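Local structure of endolysin (7M5I) at residues Asp89-Glu94 against Thr107-His112; Gly115-Cys120 against Asp151-Ser156. The protein probably hydrolyses the beta-1,4-glycosidic links of host peptidoglycan as a lysozyme, acting with holin and spanin proteins to lyse the infected cell and release phage. All coordinates share one frame; numbering follows the deposited sequence.

Contact 1: residues Asp89-Glu94 against Thr107-His112; sequences DALVSE and TFIKRH. With PO4 (phosphate ion), chain C; PO4 (phosphate ion), chain D.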
loop_
_atom_site.group_PDB
_atom_site.type_symbol
_atom_site.label_atom_id
_atom_site.label_comp_id
_atom_site.label_asym_id
_atom_site.label_seq_id
_atom_site.Cartn_x
_atom_site.Cartn_y
_atom_site.Cartn_z
ATOM N N ASP A 89 1.622 -9.546 -2.235
ATOM C CA ASP A 89 1.228 -8.313 -2.958
ATOM C C ASP A 89 0.194 -7.523 -2.145
ATOM O O ASP A 89 0.324 -6.249 -2.015
ATOM C CB ASP A 89 0.715 -8.589 -4.356
ATOM C CG ASP A 89 1.733 -9.086 -5.354
ATOM O OD1 ASP A 89 2.966 -8.899 -5.136
ATOM O OD2 ASP A 89 1.262 -9.671 -6.396
ATOM N N ALA A 90 -0.833 -8.198 -1.655
ATOM C CA ALA A 90 -1.907 -7.565 -0.878
ATOM C C ALA A 90 -1.363 -6.957 0.407
ATOM O O ALA A 90 -1.719 -5.802 0.764
ATOM C CB ALA A 90 -3.023 -8.516 -0.600
ATOM N N LEU A 91 -0.535 -7.693 1.146
ATOM C CA LEU A 91 0.027 -7.188 2.423
ATOM C C LEU A 91 0.927 -5.979 2.143
ATOM O O LEU A 91 0.831 -5.022 2.897
ATOM C CB LEU A 91 0.828 -8.307 3.099
ATOM C CG LEU A 91 -0.030 -9.482 3.576
ATOM C CD1 LEU A 91 0.893 -10.628 3.995
ATOM C CD2 LEU A 91 -0.948 -9.111 4.724
ATOM N N VAL A 92 1.670 -5.981 1.052
ATOM C CA VAL A 92 2.546 -4.803 0.726
ATOM C C VAL A 92 1.660 -3.619 0.346
ATOM O O VAL A 92 1.852 -2.545 0.915
ATOM C CB VAL A 92 3.556 -5.126 -0.386
ATOM C CG1 VAL A 92 4.287 -3.872 -0.882
ATOM C CG2 VAL A 92 4.588 -6.123 0.127
ATOM N N SER A 93 0.660 -3.830 -0.524
ATOM C CA SER A 93 -0.306 -2.738 -0.878
ATOM C C SER A 93 -0.902 -2.100 0.395
ATOM O O SER A 93 -0.908 -0.848 0.534
ATOM C CB SER A 93 -1.350 -3.216 -1.805
ATOM O OG SER A 93 -2.216 -2.144 -2.159
ATOM N N GLU A 94 -1.410 -2.879 1.320
ATOM C CA GLU A 94 -2.070 -2.347 2.525
ATOM C C GLU A 94 -1.035 -1.656 3.422
ATOM O O GLU A 94 -1.346 -0.521 3.952
ATOM C CB GLU A 94 -2.844 -3.416 3.283
ATOM C CG GLU A 94 -3.521 -2.860 4.516
ATOM C CD GLU A 94 -4.784 -3.510 4.992
ATOM O OE1 GLU A 94 -5.339 -3.082 6.045
ATOM O OE2 GLU A 94 -5.276 -4.400 4.289
ATOM N N THR A 107 -3.699 -6.988 13.910
ATOM C CA THR A 107 -4.365 -8.295 13.969
ATOM C C THR A 107 -4.195 -9.047 12.640
ATOM O O THR A 107 -4.020 -10.287 12.685
ATOM C CB THR A 107 -5.840 -8.135 14.329
ATOM O OG1 THR A 107 -5.917 -7.498 15.598
ATOM C CG2 THR A 107 -6.563 -9.452 14.336
ATOM N N PHE A 108 -4.291 -8.375 11.492
ATOM C CA PHE A 108 -4.245 -9.108 10.201
ATOM C C PHE A 108 -2.917 -9.878 10.111
ATOM O O PHE A 108 -2.940 -11.040 9.669
ATOM C CB PHE A 108 -4.605 -8.234 8.998
ATOM C CG PHE A 108 -3.615 -7.186 8.573
ATOM C CD1 PHE A 108 -2.515 -7.510 7.799
ATOM C CD2 PHE A 108 -3.871 -5.830 8.831
ATOM C CE1 PHE A 108 -1.648 -6.525 7.327
ATOM C CE2 PHE A 108 -2.995 -4.859 8.393
ATOM C CZ PHE A 108 -1.894 -5.183 7.619
ATOM N N ILE A 109 -1.799 -9.307 10.517
ATOM C CA ILE A 109 -0.479 -9.974 10.302
ATOM C C ILE A 109 -0.356 -11.154 11.286
ATOM O O ILE A 109 0.229 -12.186 10.880
ATOM C CB ILE A 109 0.685 -8.996 10.444
ATOM C CG1 ILE A 109 1.922 -9.536 9.719
ATOM C CG2 ILE A 109 0.983 -8.705 11.903
ATOM C CD1 ILE A 109 1.825 -9.449 8.192
ATOM N N LYS A 110 -0.918 -11.012 12.491
ATOM C CA LYS A 110 -0.989 -12.108 13.492
ATOM C C LYS A 110 -1.784 -13.279 12.908
ATOM O O LYS A 110 -1.341 -14.436 12.998
ATOM C CB LYS A 110 -1.557 -11.532 14.787
ATOM C CG LYS A 110 -0.540 -10.748 15.611
ATOM C CD LYS A 110 -0.978 -10.577 17.096
ATOM C CE LYS A 110 -0.395 -9.383 17.851
ATOM N NZ LYS A 110 -0.867 -8.063 17.366
ATOM N N ARG A 111 -2.928 -12.994 12.294
ATOM C CA ARG A 111 -3.804 -14.031 11.710
ATOM C C ARG A 111 -3.097 -14.663 10.511
ATOM O O ARG A 111 -3.158 -15.917 10.364
ATOM C CB ARG A 111 -5.182 -13.467 11.351
ATOM C CG ARG A 111 -5.981 -13.067 12.584
ATOM C CD ARG A 111 -7.336 -12.532 12.184
ATOM N NE ARG A 111 -8.166 -12.268 13.332
ATOM C CZ ARG A 111 -9.403 -11.783 13.286
ATOM N NH1 ARG A 111 -9.991 -11.545 12.138
ATOM N NH2 ARG A 111 -10.055 -11.569 14.408
ATOM N N HIS A 112 -2.440 -13.859 9.668
ATOM C CA HIS A 112 -1.679 -14.401 8.520
ATOM C C HIS A 112 -0.664 -15.413 9.068
ATOM O O HIS A 112 -0.616 -16.559 8.537
ATOM C CB HIS A 112 -0.940 -13.315 7.743
ATOM C CG HIS A 112 -0.119 -13.866 6.634
ATOM N ND1 HIS A 112 -0.681 -14.325 5.477
ATOM C CD2 HIS A 112 1.191 -14.113 6.543
ATOM C CE1 HIS A 112 0.257 -14.749 4.677
ATOM N NE2 HIS A 112 1.403 -14.671 5.319
HETATM P P PO4 C . -5.605 -3.971 14.900
HETATM O O1 PO4 C . -6.168 -5.010 15.872
HETATM O O2 PO4 C . -6.598 -2.817 14.813
HETATM O O3 PO4 C . -5.428 -4.613 13.549
HETATM O O4 PO4 C . -4.270 -3.431 15.379
HETATM P P PO4 D . -7.359 -12.632 17.022
HETATM O O1 PO4 D . -7.738 -13.765 17.970
HETATM O O2 PO4 D . -7.941 -11.311 17.549
HETATM O O3 PO4 D . -7.922 -12.961 15.657
HETATM O O4 PO4 D . -5.831 -12.522 16.921
#
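L91 sets a methyl group squarely over the imidazole of H112. Its CD1 lies 4.1 Å from the ring centroid and only 2° off the ring normal, a CH-pi contact. The ring's rotation is fixed by bonds at both nitrogens, ND1 to Y153 OH and NE2 to T83 OG1. The other methyl of L91 serves F108: CD2 is 3.7 Å from F108 CE1 and meets the ring obliquely. I109 only grazes this methyl, with its CD1 4.5 Å from L91 CD2. F108 has CG between its backbone N and carbonyl carbon (chi1 71°), and the ring reaches across to the helix of L91. The E94 side chain and the F108 ring come toward each other from opposite directions, with OE1 oblique to the ring. E94 OE1 is 3.8 Å from F108 CE2, and the same oxygen has a long, weak ion pair with R146. T107 N donates to O3 of a phosphate ion, probably from the crystallisation liquor, over 3.0 Å. The segments run nearly antiparallel, their axes 12.3 Å apart, and large side chains bridge the distance. Helix 57-78 adds V75 beside L91, and helix 117-124 brings A123 and M124 against F108.

Contact 2: residues Gly115-Cys120 against Asp151-Ser156; sequences GNKVGC and DIYLDS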
loop_
_atom_site.group_PDB
_atom_site.type_symbol
_atom_site.label_atom_id
_atom_site.label_comp_id
_atom_site.label_asym_id
_atom_site.label_seq_id
_atom_site.Cartn_x
_atom_site.Cartn_y
_atom_site.Cartn_z
ATOM N N GLY A 115 -1.933 -18.868 10.035
ATOM C CA GLY A 115 -2.559 -19.645 8.953
ATOM C C GLY A 115 -4.044 -19.370 8.838
ATOM O O GLY A 115 -4.725 -20.129 8.138
ATOM N N ASN A 116 -4.547 -18.304 9.471
ATOM C CA ASN A 116 -5.978 -17.912 9.460
ATOM C C ASN A 116 -6.179 -16.881 8.341
ATOM O O ASN A 116 -6.202 -15.673 8.641
ATOM C CB ASN A 116 -6.374 -17.387 10.831
ATOM C CG ASN A 116 -7.819 -16.963 10.929
ATOM O OD1 ASN A 116 -8.609 -17.216 10.021
ATOM N ND2 ASN A 116 -8.150 -16.270 12.002
ATOM N N LYS A 117 -6.276 -17.359 7.106
ATOM C CA LYS A 117 -6.300 -16.518 5.906
ATOM C C LYS A 117 -7.601 -15.757 5.874
ATOM O O LYS A 117 -7.567 -14.552 5.538
ATOM C CB LYS A 117 -6.106 -17.338 4.632
ATOM C CG LYS A 117 -4.731 -18.009 4.584
ATOM C CD LYS A 117 -4.554 -19.012 3.508
ATOM C CE LYS A 117 -3.268 -19.767 3.693
ATOM N NZ LYS A 117 -2.218 -19.330 2.775
ATOM N N VAL A 118 -8.709 -16.426 6.109
ATOM C CA VAL A 118 -10.038 -15.748 6.071
ATOM C C VAL A 118 -10.064 -14.642 7.124
ATOM O O VAL A 118 -10.521 -13.506 6.814
ATOM C CB VAL A 118 -11.158 -16.785 6.252
ATOM C CG1 VAL A 118 -12.528 -16.153 6.414
ATOM C CG2 VAL A 118 -11.132 -17.770 5.081
ATOM N N GLY A 119 -9.613 -14.968 8.336
ATOM C CA GLY A 119 -9.498 -14.005 9.433
ATOM C C GLY A 119 -8.587 -12.847 9.056
ATOM O O GLY A 119 -8.894 -11.700 9.461
ATOM N N CYS A 120 -7.456 -13.126 8.397
ATOM C CA CYS A 120 -6.509 -12.064 7.963
ATOM C C CYS A 120 -7.261 -11.129 7.002
ATOM O O CYS A 120 -7.234 -9.884 7.243
ATOM C CB CYS A 120 -5.265 -12.624 7.283
ATOM S SG CYS A 120 -4.174 -11.339 6.589
ATOM N N ASP A 151 -9.492 -9.084 -1.914
ATOM C CA ASP A 151 -9.671 -9.929 -3.123
ATOM C C ASP A 151 -8.305 -10.411 -3.644
ATOM O O ASP A 151 -8.202 -11.595 -4.120
ATOM C CB ASP A 151 -10.463 -9.191 -4.199
ATOM C CG ASP A 151 -11.938 -8.979 -3.890
ATOM O OD1 ASP A 151 -12.472 -9.737 -3.069
ATOM O OD2 ASP A 151 -12.541 -8.026 -4.476
ATOM N N ILE A 152 -7.278 -9.565 -3.626
ATOM C CA ILE A 152 -5.921 -10.012 -4.075
ATOM C C ILE A 152 -5.481 -11.115 -3.098
ATOM O O ILE A 152 -5.054 -12.169 -3.551
ATOM C CB ILE A 152 -4.909 -8.847 -4.082
ATOM C CG1 ILE A 152 -5.313 -7.762 -5.090
ATOM C CG2 ILE A 152 -3.512 -9.353 -4.352
ATOM C CD1 ILE A 152 -4.484 -6.497 -4.999
ATOM N N TYR A 153 -5.579 -10.841 -1.797
ATOM C CA TYR A 153 -4.996 -11.688 -0.728
ATOM C C TYR A 153 -5.645 -13.089 -0.834
ATOM O O TYR A 153 -4.920 -14.137 -0.785
ATOM C CB TYR A 153 -5.226 -11.050 0.642
ATOM C CG TYR A 153 -4.736 -11.914 1.782
ATOM C CD1 TYR A 153 -5.580 -12.858 2.342
ATOM C CD2 TYR A 153 -3.444 -11.809 2.267
ATOM C CE1 TYR A 153 -5.142 -13.686 3.359
ATOM C CE2 TYR A 153 -2.981 -12.644 3.268
ATOM C CZ TYR A 153 -3.826 -13.600 3.813
ATOM O OH TYR A 153 -3.417 -14.419 4.860
ATOM N N LEU A 154 -6.976 -13.151 -0.890
ATOM C CA LEU A 154 -7.692 -14.468 -0.822
ATOM C C LEU A 154 -7.749 -15.151 -2.164
ATOM O O LEU A 154 -7.534 -16.388 -2.192
ATOM C CB LEU A 154 -9.126 -14.247 -0.353
ATOM C CG LEU A 154 -9.296 -13.911 1.117
ATOM C CD1 LEU A 154 -10.751 -13.512 1.366
ATOM C CD2 LEU A 154 -8.831 -15.093 1.982
ATOM N N ASP A 155 -8.101 -14.431 -3.219
ATOM C CA ASP A 155 -8.513 -15.029 -4.513
ATOM C C ASP A 155 -7.526 -14.747 -5.650
ATOM O O ASP A 155 -7.800 -15.227 -6.739
ATOM C CB ASP A 155 -9.907 -14.529 -4.915
ATOM C CG ASP A 155 -10.971 -14.799 -3.865
ATOM O OD1 ASP A 155 -10.892 -15.803 -3.140
ATOM O OD2 ASP A 155 -11.883 -13.964 -3.760
ATOM N N SER A 156 -6.451 -13.985 -5.430
ATOM C CA SER A 156 -5.524 -13.597 -6.503
ATOM C C SER A 156 -6.284 -12.858 -7.622
ATOM O O SER A 156 -5.994 -13.002 -8.810
ATOM C CB SER A 156 -4.717 -14.854 -6.977
ATOM O OG SER A 156 -3.547 -14.397 -7.656
#
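The first turn of helix 117-124 meets the last turns of helix 140-155 here, in the helical part of the phage lysozyme fold. Y153 carries the contact. Its CG is anti to the backbone N (chi1 176°), and the ring extends from helix 140-155 to the start of the other helix. C120 meets it in a sulfur-aromatic contact. The SG is 4.0 Å from the ring centroid and 30° off the normal, so the approach is oblique. The same sulfur is 3.6 Å from Y153 CZ, and C120 CB is 3.5 Å from Y153 OH. That hydroxyl has its polar partner outside the two segments, in a hydrogen bond with H112 ND1.

K117 uses its backbone and the base of its side chain. Its O comes within 3.4 Å of Y153 CE1, while its CA lies in the ring plane at the edge. The two side chains cross at about a right angle, with K117 CG 3.8 Å from Y153 OH. The far end of the lysine leads away from this contact, and NZ forms a salt bridge with E87. L154 adds a more exposed apolar contact. Its CD2 packs 3.8 Å from K117 O and also lies near V118 CA.

One helix ends and the next begins here. G115 closes helix 107-113 in a Schellman motif, with positive phi. N116 follows as the N-cap of helix 117-124, and its OD1 accepts from G119 N at 3.0 Å. The donor sits well above the carbonyl plane.

Around the contact, A121 continues the packing of L154 along helix 117-124. On helix 107-113, F108 and H112 touch C120. Helix 85-98 presents E87 and A90 to Y153.

Overall arrangement
Contacts 1 and 2 have centres about 9 Å apart on the same side of the chain's centre. Both segments of contact 1 precede those of contact 2 in the chain, and helix 107-113 is followed by helix 117-124. Two probable hydrogen bonds join them: H112 ND1 to Y153 OH at 2.8 Å, and R111 NH1 to G119 O at 2.9 Å. Packing adds A90 CB against Y153 CB at 3.6 Å, and F108 O against C120 SG. Contact 1 is the closer to the catalytic region. The side chain of E94 is about 10 Å from that of E21, one of two predicted catalytic residues, the other being D30. Contact 2 is remote from both of them.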